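Local coordinates for mRNA-binding protein PUF3 (PDB 3K49) that binds recognition sequences in the 3' untranslated regions of mRNAs, chiefly those encoding mitochondrial proteins, and promotes deadenylation and decay of COX17 mRNA, at residues S53-S56 and E57-I61; I154-A157 and I158-P162; F196-S199 and E200-E203. All coordinates share one frame; numbering follows the deposited sequence.

Contact 1 of 3, residues S53-S56 and E57-I61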
loop_
_atom_site.group_PDB
_atom_site.type_symbol
_atom_site.label_atom_id
_atom_site.label_comp_id
_atom_site.label_asym_id
_atom_site.label_seq_id
_atom_site.Cartn_x
_atom_site.Cartn_y
_atom_site.Cartn_z
ATOM N N SER A 53 29.411 14.900 9.388
ATOM C CA SER A 53 30.543 15.739 8.992
ATOM C C SER A 53 30.167 17.210 8.875
ATOM O O SER A 53 29.067 17.542 8.432
ATOM C CB SER A 53 31.136 15.265 7.656
ATOM O OG SER A 53 31.800 14.022 7.800
ATOM N N PRO A 54 31.098 18.104 9.253
ATOM C CA PRO A 54 30.883 19.548 9.095
ATOM C C PRO A 54 30.710 19.923 7.623
ATOM O O PRO A 54 31.131 19.171 6.752
ATOM C CB PRO A 54 32.188 20.158 9.643
ATOM C CG PRO A 54 33.182 19.056 9.574
ATOM C CD PRO A 54 32.390 17.818 9.897
ATOM N N ALA A 55 30.120 21.083 7.362
ATOM C CA ALA A 55 29.941 21.589 6.006
ATOM C C ALA A 55 31.192 21.468 5.108
ATOM O O ALA A 55 31.098 21.113 3.935
ATOM C CB ALA A 55 29.467 23.031 6.057
ATOM N N SER A 56 32.359 21.765 5.654
ATOM C CA SER A 56 33.580 21.767 4.853
ATOM C C SER A 56 33.900 20.400 4.246
ATOM O O SER A 56 34.342 20.298 3.098
ATOM C CB SER A 56 34.771 22.243 5.698
ATOM O OG SER A 56 34.575 23.573 6.139
ATOM N N GLU A 57 33.716 19.346 5.026
ATOM C CA GLU A 57 34.019 18.022 4.527
ATOM C C GLU A 57 32.947 17.572 3.528
ATOM O O GLU A 57 33.235 16.876 2.555
ATOM C CB GLU A 57 34.166 17.029 5.673
ATOM C CG GLU A 57 35.514 17.107 6.368
ATOM C CD GLU A 57 35.679 16.075 7.477
ATOM O OE1 GLU A 57 36.663 15.301 7.415
ATOM O OE2 GLU A 57 34.832 16.039 8.402
ATOM N N LYS A 58 31.709 17.984 3.757
ATOM C CA LYS A 58 30.644 17.646 2.823
ATOM C C LYS A 58 30.880 18.343 1.483
ATOM O O LYS A 58 30.736 17.723 0.440
ATOM C CB LYS A 58 29.266 17.977 3.416
ATOM C CG LYS A 58 28.872 17.042 4.563
ATOM C CD LYS A 58 27.455 17.270 5.063
ATOM C CE LYS A 58 27.337 18.591 5.794
ATOM N NZ LYS A 58 25.986 18.746 6.383
ATOM N N GLU A 59 31.267 19.619 1.517
ATOM C CA GLU A 59 31.573 20.367 0.296
ATOM C C GLU A 59 32.635 19.672 -0.521
ATOM O O GLU A 59 32.512 19.551 -1.735
ATOM C CB GLU A 59 32.055 21.790 0.603
ATOM C CG GLU A 59 30.974 22.743 1.110
ATOM C CD GLU A 59 31.560 24.030 1.696
ATOM O OE1 GLU A 59 32.289 24.755 0.969
ATOM O OE2 GLU A 59 31.292 24.303 2.891
ATOM N N VAL A 60 33.677 19.207 0.151
ATOM C CA VAL A 60 34.818 18.650 -0.567
ATOM C C VAL A 60 34.439 17.386 -1.314
ATOM O O VAL A 60 34.836 17.206 -2.467
ATOM C CB VAL A 60 36.056 18.432 0.343
ATOM C CG1 VAL A 60 37.082 17.573 -0.354
ATOM C CG2 VAL A 60 36.656 19.780 0.718
ATOM N N ILE A 61 33.673 16.519 -0.660
ATOM C CA ILE A 61 33.132 15.333 -1.323
ATOM C C ILE A 61 32.210 15.719 -2.473
ATOM O O ILE A 61 32.351 15.214 -3.582
ATOM C CB ILE A 61 32.339 14.445 -0.362
ATOM C CG1 ILE A 61 33.215 14.032 0.819
ATOM C CG2 ILE A 61 31.836 13.212 -1.099
ATOM C CD1 ILE A 61 34.328 13.063 0.447
#
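Ser53 faces the first turn of helix 55-65, its CB lying 4.0 Å from CB of Glu57 while its backbone carbonyl lies against the aliphatic part of Lys58. The hydroxyl takes no part in capping this helix: it sits beside its own backbone N (chi1 -70°) and bonds back to the carbonyl of Glu49, in the preceding helix. Lys58 runs alongside the incoming chain, with CE 3.3 Å from Ser53 O, and a bend at chi3 (-70°) carries its ammonium on to the carbonyl of Phe88 in the following repeat. Pro54 holds the N-cap position, where a residue without a polar side chain can offer the helix only its carbonyl. Pro54 O accepts Lys58 N at 3.3 Å and a weak, more bent bond from Glu57 N. The pyrrolidine ring meets the extended Glu57 side chain obliquely, where Pro54 CD lies 3.4 Å from Glu57 OE2. Ala55 O accepts Glu59 N at 2.8 Å, and Ala55 CB lies 3.9 Å from Glu59 OE2. Ser56 closes the series, its O accepting Val60 N while CG2 of Val60 brushes the same oxygen. Chemically, this is a helix start secured by main-chain bonds and a proline carbonyl. Glu57 and Glu59, near the positive end of the helix dipole, probably gain some electrostatic stabilisation there, and the lysine ties the turn to the neighbouring Pumilio repeat.

Contact 2 of 3, residues I154-A157 and I158-P162; sequences IQKA and IETIP. With nucleotides of chain B.
Ile154 and Ile158 lie one helical turn apart and are joined by a backbone bond, Ile158 N to Ile154 O at 2.9 Å, one of a series of i to i+4 bonds that continues to Ile161, where the chain leaves helix 150-160. Beside it the two side chains meet at an angle, CG2 of Ile154 against CD1 of Ile158 at 4.0 Å, and Ile158 continues onto Leu193 and Phe196 of helix 186-196. Gln155 turns to the RNA. Its chain is extended beyond CG (chi2 173°), which carries the amide to the Hoogsteen edge of A7 of chain B. There Gln155 OE1 accepts from A7 N6 at 2.9 Å and Gln155 NE2 donates to A7 N7 at 2.9 Å, both bonds nearly straight. Lys156 instead folds at chi2 and chi3, laying CD over the CG2 methyl of Thr160 at 3.8 Å. Lys156 NZ is 4.0 Å from Glu159 OE1, too far for a salt bridge; the lysine pairs with Glu123 of the preceding repeat and Glu159 with Arg192 of the next. At the helix end, Thr160 places OG1 between its backbone N and carbonyl carbon (chi1 63°), where it reaches back to Lys156 O at 3.0 Å from above the carbonyl plane. Thr160 N also donates to Lys156 O, though with a bent N-H, so Lys156 O accepts two bonds from the same residue. Ala157 O receives Ile161 N, and CB of Ala157 approaches Ile161 CD1 beside Val134 of helix 127-134. The acceptor OE1 and donor NE2 of Gln155 match the N6 donor and N7 acceptor of adenine, consistent with adenine recognition by this Pumilio repeat, with flanking charges directed to adjoining repeats.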
loop_
_atom_site.group_PDB
_atom_site.type_symbol
_atom_site.label_atom_id
_atom_site.label_comp_id
_atom_site.label_asym_id
_atom_site.label_seq_id
_atom_site.Cartn_x
_atom_site.Cartn_y
_atom_site.Cartn_z
ATOM N N ILE A 154 5.423 8.204 -9.173
ATOM C CA ILE A 154 4.058 8.707 -9.258
ATOM C C ILE A 154 3.402 8.812 -7.879
ATOM O O ILE A 154 2.879 9.863 -7.534
ATOM C CB ILE A 154 3.163 7.827 -10.161
ATOM C CG1 ILE A 154 3.680 7.860 -11.601
ATOM C CG2 ILE A 154 1.697 8.328 -10.089
ATOM C CD1 ILE A 154 3.854 9.286 -12.150
ATOM N N GLN A 155 3.440 7.724 -7.107
ATOM C CA GLN A 155 2.864 7.695 -5.763
ATOM C C GLN A 155 3.527 8.765 -4.876
ATOM O O GLN A 155 2.862 9.521 -4.167
ATOM C CB GLN A 155 3.061 6.311 -5.128
ATOM C CG GLN A 155 2.102 5.221 -5.596
ATOM C CD GLN A 155 2.486 3.845 -5.051
ATOM O OE1 GLN A 155 2.415 3.608 -3.848
ATOM N NE2 GLN A 155 2.890 2.932 -5.937
ATOM N N LYS A 156 4.851 8.817 -4.930
ATOM C CA LYS A 156 5.613 9.796 -4.183
ATOM C C LYS A 156 5.190 11.220 -4.562
ATOM O O LYS A 156 4.989 12.086 -3.691
ATOM C CB LYS A 156 7.112 9.582 -4.432
ATOM C CG LYS A 156 8.010 10.487 -3.592
ATOM C CD LYS A 156 7.733 10.359 -2.093
ATOM C CE LYS A 156 8.211 9.018 -1.585
ATOM N NZ LYS A 156 8.326 8.980 -0.112
ATOM N N ALA A 157 5.055 11.458 -5.864
ATOM C CA ALA A 157 4.576 12.751 -6.352
ATOM C C ALA A 157 3.185 13.090 -5.790
ATOM O O ALA A 157 2.928 14.220 -5.345
ATOM C CB ALA A 157 4.576 12.796 -7.858
ATOM N N ILE A 158 2.287 12.117 -5.778
ATOM C CA ILE A 158 0.964 12.368 -5.188
ATOM C C ILE A 158 1.029 12.692 -3.682
ATOM O O ILE A 158 0.250 13.499 -3.177
ATOM C CB ILE A 158 -0.005 11.188 -5.427
ATOM C CG1 ILE A 158 -0.272 11.020 -6.921
ATOM C CG2 ILE A 158 -1.302 11.402 -4.671
ATOM C CD1 ILE A 158 -0.765 9.690 -7.282
ATOM N N GLU A 159 1.967 12.065 -2.977
ATOM C CA GLU A 159 2.129 12.266 -1.542
ATOM C C GLU A 159 2.765 13.609 -1.192
ATOM O O GLU A 159 2.482 14.175 -0.129
ATOM C CB GLU A 159 2.958 11.125 -0.940
ATOM C CG GLU A 159 2.220 9.803 -0.924
ATOM C CD GLU A 159 3.150 8.626 -0.795
ATOM O OE1 GLU A 159 4.302 8.835 -0.350
ATOM O OE2 GLU A 159 2.730 7.499 -1.148
ATOM N N THR A 160 3.617 14.115 -2.080
ATOM C CA THR A 160 4.422 15.309 -1.778
ATOM C C THR A 160 3.913 16.596 -2.437
ATOM O O THR A 160 4.327 17.695 -2.054
ATOM C CB THR A 160 5.917 15.114 -2.179
ATOM O OG1 THR A 160 6.021 14.926 -3.602
ATOM C CG2 THR A 160 6.542 13.911 -1.448
ATOM N N ILE A 161 3.035 16.470 -3.433
ATOM C CA ILE A 161 2.564 17.650 -4.163
ATOM C C ILE A 161 1.049 17.754 -4.094
ATOM O O ILE A 161 0.361 16.748 -4.230
ATOM C CB ILE A 161 3.024 17.641 -5.639
ATOM C CG1 ILE A 161 4.537 17.489 -5.730
ATOM C CG2 ILE A 161 2.579 18.913 -6.349
ATOM C CD1 ILE A 161 5.042 17.090 -7.119
ATOM N N PRO A 162 0.523 18.970 -3.845
ATOM C CA PRO A 162 -0.927 19.189 -3.777
ATOM C C PRO A 162 -1.582 18.852 -5.103
ATOM O O PRO A 162 -1.189 19.395 -6.139
ATOM C CB PRO A 162 -1.038 20.689 -3.501
ATOM C CG PRO A 162 0.241 21.030 -2.800
ATOM C CD PRO A 162 1.272 20.189 -3.490
ATOM P P A B 7 3.903 -8.002 -3.483
ATOM O OP1 A B 7 4.902 -8.892 -4.122
ATOM O OP2 A B 7 3.833 -7.920 -2.005
ATOM O "O5'" A B 7 4.108 -6.534 -4.083
ATOM C "C5'" A B 7 3.761 -6.291 -5.435
ATOM C "C4'" A B 7 4.528 -5.110 -6.010
ATOM O "O4'" A B 7 3.902 -3.871 -5.603
ATOM C "C3'" A B 7 6.019 -4.939 -5.712
ATOM O "O3'" A B 7 6.643 -4.578 -6.938
ATOM C "C2'" A B 7 6.028 -3.684 -4.839
ATOM O "O2'" A B 7 7.241 -2.930 -4.877
ATOM C "C1'" A B 7 4.916 -2.909 -5.534
ATOM N N9 A B 7 4.404 -1.710 -4.880
ATOM C C8 A B 7 4.118 -0.529 -5.509
ATOM N N7 A B 7 3.682 0.407 -4.702
ATOM C C5 A B 7 3.677 -0.204 -3.463
ATOM C C6 A B 7 3.316 0.265 -2.195
ATOM N N6 A B 7 2.854 1.496 -1.984
ATOM N N1 A B 7 3.439 -0.592 -1.154
ATOM C C2 A B 7 3.879 -1.845 -1.389
ATOM N N3 A B 7 4.229 -2.406 -2.546
ATOM C C4 A B 7 4.109 -1.516 -3.551
#

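Contact 3 of 3, residues F196-S199 and E200-E203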
loop_
_atom_site.group_PDB
_atom_site.type_symbol
_atom_site.label_atom_id
_atom_site.label_comp_id
_atom_site.label_asym_id
_atom_site.label_seq_id
_atom_site.Cartn_x
_atom_site.Cartn_y
_atom_site.Cartn_z
ATOM N N PHE A 196 -5.665 11.430 -1.404
ATOM C CA PHE A 196 -5.170 12.792 -1.548
ATOM C C PHE A 196 -5.983 13.656 -2.495
ATOM O O PHE A 196 -5.731 14.854 -2.607
ATOM C CB PHE A 196 -3.705 12.771 -2.036
ATOM C CG PHE A 196 -2.713 12.359 -0.973
ATOM C CD1 PHE A 196 -2.514 11.022 -0.666
ATOM C CD2 PHE A 196 -1.993 13.306 -0.276
ATOM C CE1 PHE A 196 -1.614 10.640 0.322
ATOM C CE2 PHE A 196 -1.074 12.927 0.703
ATOM C CZ PHE A 196 -0.887 11.594 1.003
ATOM N N GLY A 197 -6.942 13.055 -3.195
ATOM C CA GLY A 197 -7.710 13.769 -4.204
ATOM C C GLY A 197 -8.787 14.678 -3.631
ATOM O O GLY A 197 -9.266 14.479 -2.506
ATOM N N SER A 198 -9.160 15.687 -4.416
ATOM C CA SER A 198 -10.311 16.532 -4.101
ATOM C C SER A 198 -11.589 15.697 -4.181
ATOM O O SER A 198 -11.611 14.620 -4.798
ATOM C CB SER A 198 -10.406 17.703 -5.088
ATOM O OG SER A 198 -10.825 17.258 -6.379
ATOM N N SER A 199 -12.660 16.203 -3.578
ATOM C CA SER A 199 -13.955 15.526 -3.629
ATOM C C SER A 199 -14.380 15.216 -5.064
ATOM O O SER A 199 -15.011 14.196 -5.325
ATOM C CB SER A 199 -15.032 16.356 -2.939
ATOM O OG SER A 199 -16.309 15.811 -3.212
ATOM N N GLU A 200 -14.012 16.092 -5.991
ATOM C CA GLU A 200 -14.352 15.923 -7.396
ATOM C C GLU A 200 -13.524 14.811 -8.033
ATOM O O GLU A 200 -14.047 13.999 -8.802
ATOM C CB GLU A 200 -14.151 17.236 -8.160
ATOM C CG GLU A 200 -14.955 18.410 -7.595
ATOM C CD GLU A 200 -14.502 18.824 -6.194
ATOM O OE1 GLU A 200 -13.395 19.407 -6.063
ATOM O OE2 GLU A 200 -15.258 18.561 -5.228
ATOM N N ASP A 201 -12.234 14.779 -7.719
ATOM C CA ASP A 201 -11.371 13.702 -8.196
ATOM C C ASP A 201 -11.926 12.356 -7.754
ATOM O O ASP A 201 -12.002 11.423 -8.548
ATOM C CB ASP A 201 -9.955 13.860 -7.656
ATOM C CG ASP A 201 -9.257 15.100 -8.190
ATOM O OD1 ASP A 201 -9.518 15.456 -9.364
ATOM O OD2 ASP A 201 -8.449 15.708 -7.435
ATOM N N GLN A 202 -12.311 12.262 -6.483
ATOM C CA GLN A 202 -12.871 11.027 -5.937
ATOM C C GLN A 202 -14.147 10.631 -6.667
ATOM O O GLN A 202 -14.398 9.453 -6.888
ATOM C CB GLN A 202 -13.135 11.160 -4.437
ATOM C CG GLN A 202 -11.910 11.547 -3.634
ATOM C CD GLN A 202 -12.188 11.662 -2.153
ATOM O OE1 GLN A 202 -13.085 11.012 -1.624
ATOM N NE2 GLN A 202 -11.413 12.484 -1.475
ATOM N N GLU A 203 -14.948 11.623 -7.043
ATOM C CA GLU A 203 -16.191 11.379 -7.759
ATOM C C GLU A 203 -15.862 10.796 -9.126
ATOM O O GLU A 203 -16.423 9.779 -9.528
ATOM C CB GLU A 203 -17.010 12.668 -7.865
ATOM C CG GLU A 203 -18.360 12.495 -8.536
ATOM C CD GLU A 203 -19.143 13.790 -8.617
ATOM O OE1 GLU A 203 -18.628 14.826 -8.144
ATOM O OE2 GLU A 203 -20.270 13.771 -9.153
#
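Ser198 and Asp201 exchange side-chain-to-backbone bonds across the first turn of helix 199-207. The serine hydroxyl stands between its own N and carbonyl carbon (chi1 72°), which swings Ser198 OG over the open end of the helix to accept Asp201 N at 3.2 Å in a nearly straight bond. In return, Asp201 OD2 accepts Ser198 N at 3.1 Å, met on the anti side of the carboxylate and 30° out of its plane. Ser198 OG and Asp201 OD2 are 3.0 Å apart. Glu200 doubles back at chi2 (66°), bringing OE1 to 3.4 Å from Ser198 OG; any bond there is weak. Gln202 lies on the carbonyl side of the Gly197-Ser198 peptide, across from the Asp201 carboxylate on its N-H side. The extended chain delivers Gln202 NE2 to Gly197 O at 3.1 Å, the carbonyl oxygen lying almost in the plane of the amide, although the donor sits well above the carbonyl's own plane. The other end of that amide, OE1, accepts from Asn237, and bonds at both ends would hold the amide's rotation. With a leucine here, Gly197 O and the Asn237 amide would probably both lose their partner, and the turn before the helix would be held less firmly. The backbone completes the start with Gln202 N to Ser198 O at 3.0 Å and Glu203 N to Ser199 O. Reciprocal bonding between the N-cap serine and the aspartate three residues on is the classic capping box, used in this Pumilio repeat to begin a new helix directly after helix 186-196 ends at Phe196.

All three contacts belong to one Pumilio homology domain, in Pumilio repeats 1, 4 and 5, and follow one another along the chain. Contacts 1 and 3 are helix starts, by a proline carbonyl and by a capping box; contact 2 includes a helix end and touches the RNA. The nearest atoms of contacts 1 and 3 lie about 14 and 10 Å from the nucleic acid. Contacts 2 and 3 have centres about 14 Å apart and touch, the ring of Phe196 packing with CD2 3.7 Å from Ile158 O. Contact 1 stands apart, its centre about 31 Å from that of contact 2 and about 45 Å from that of contact 3.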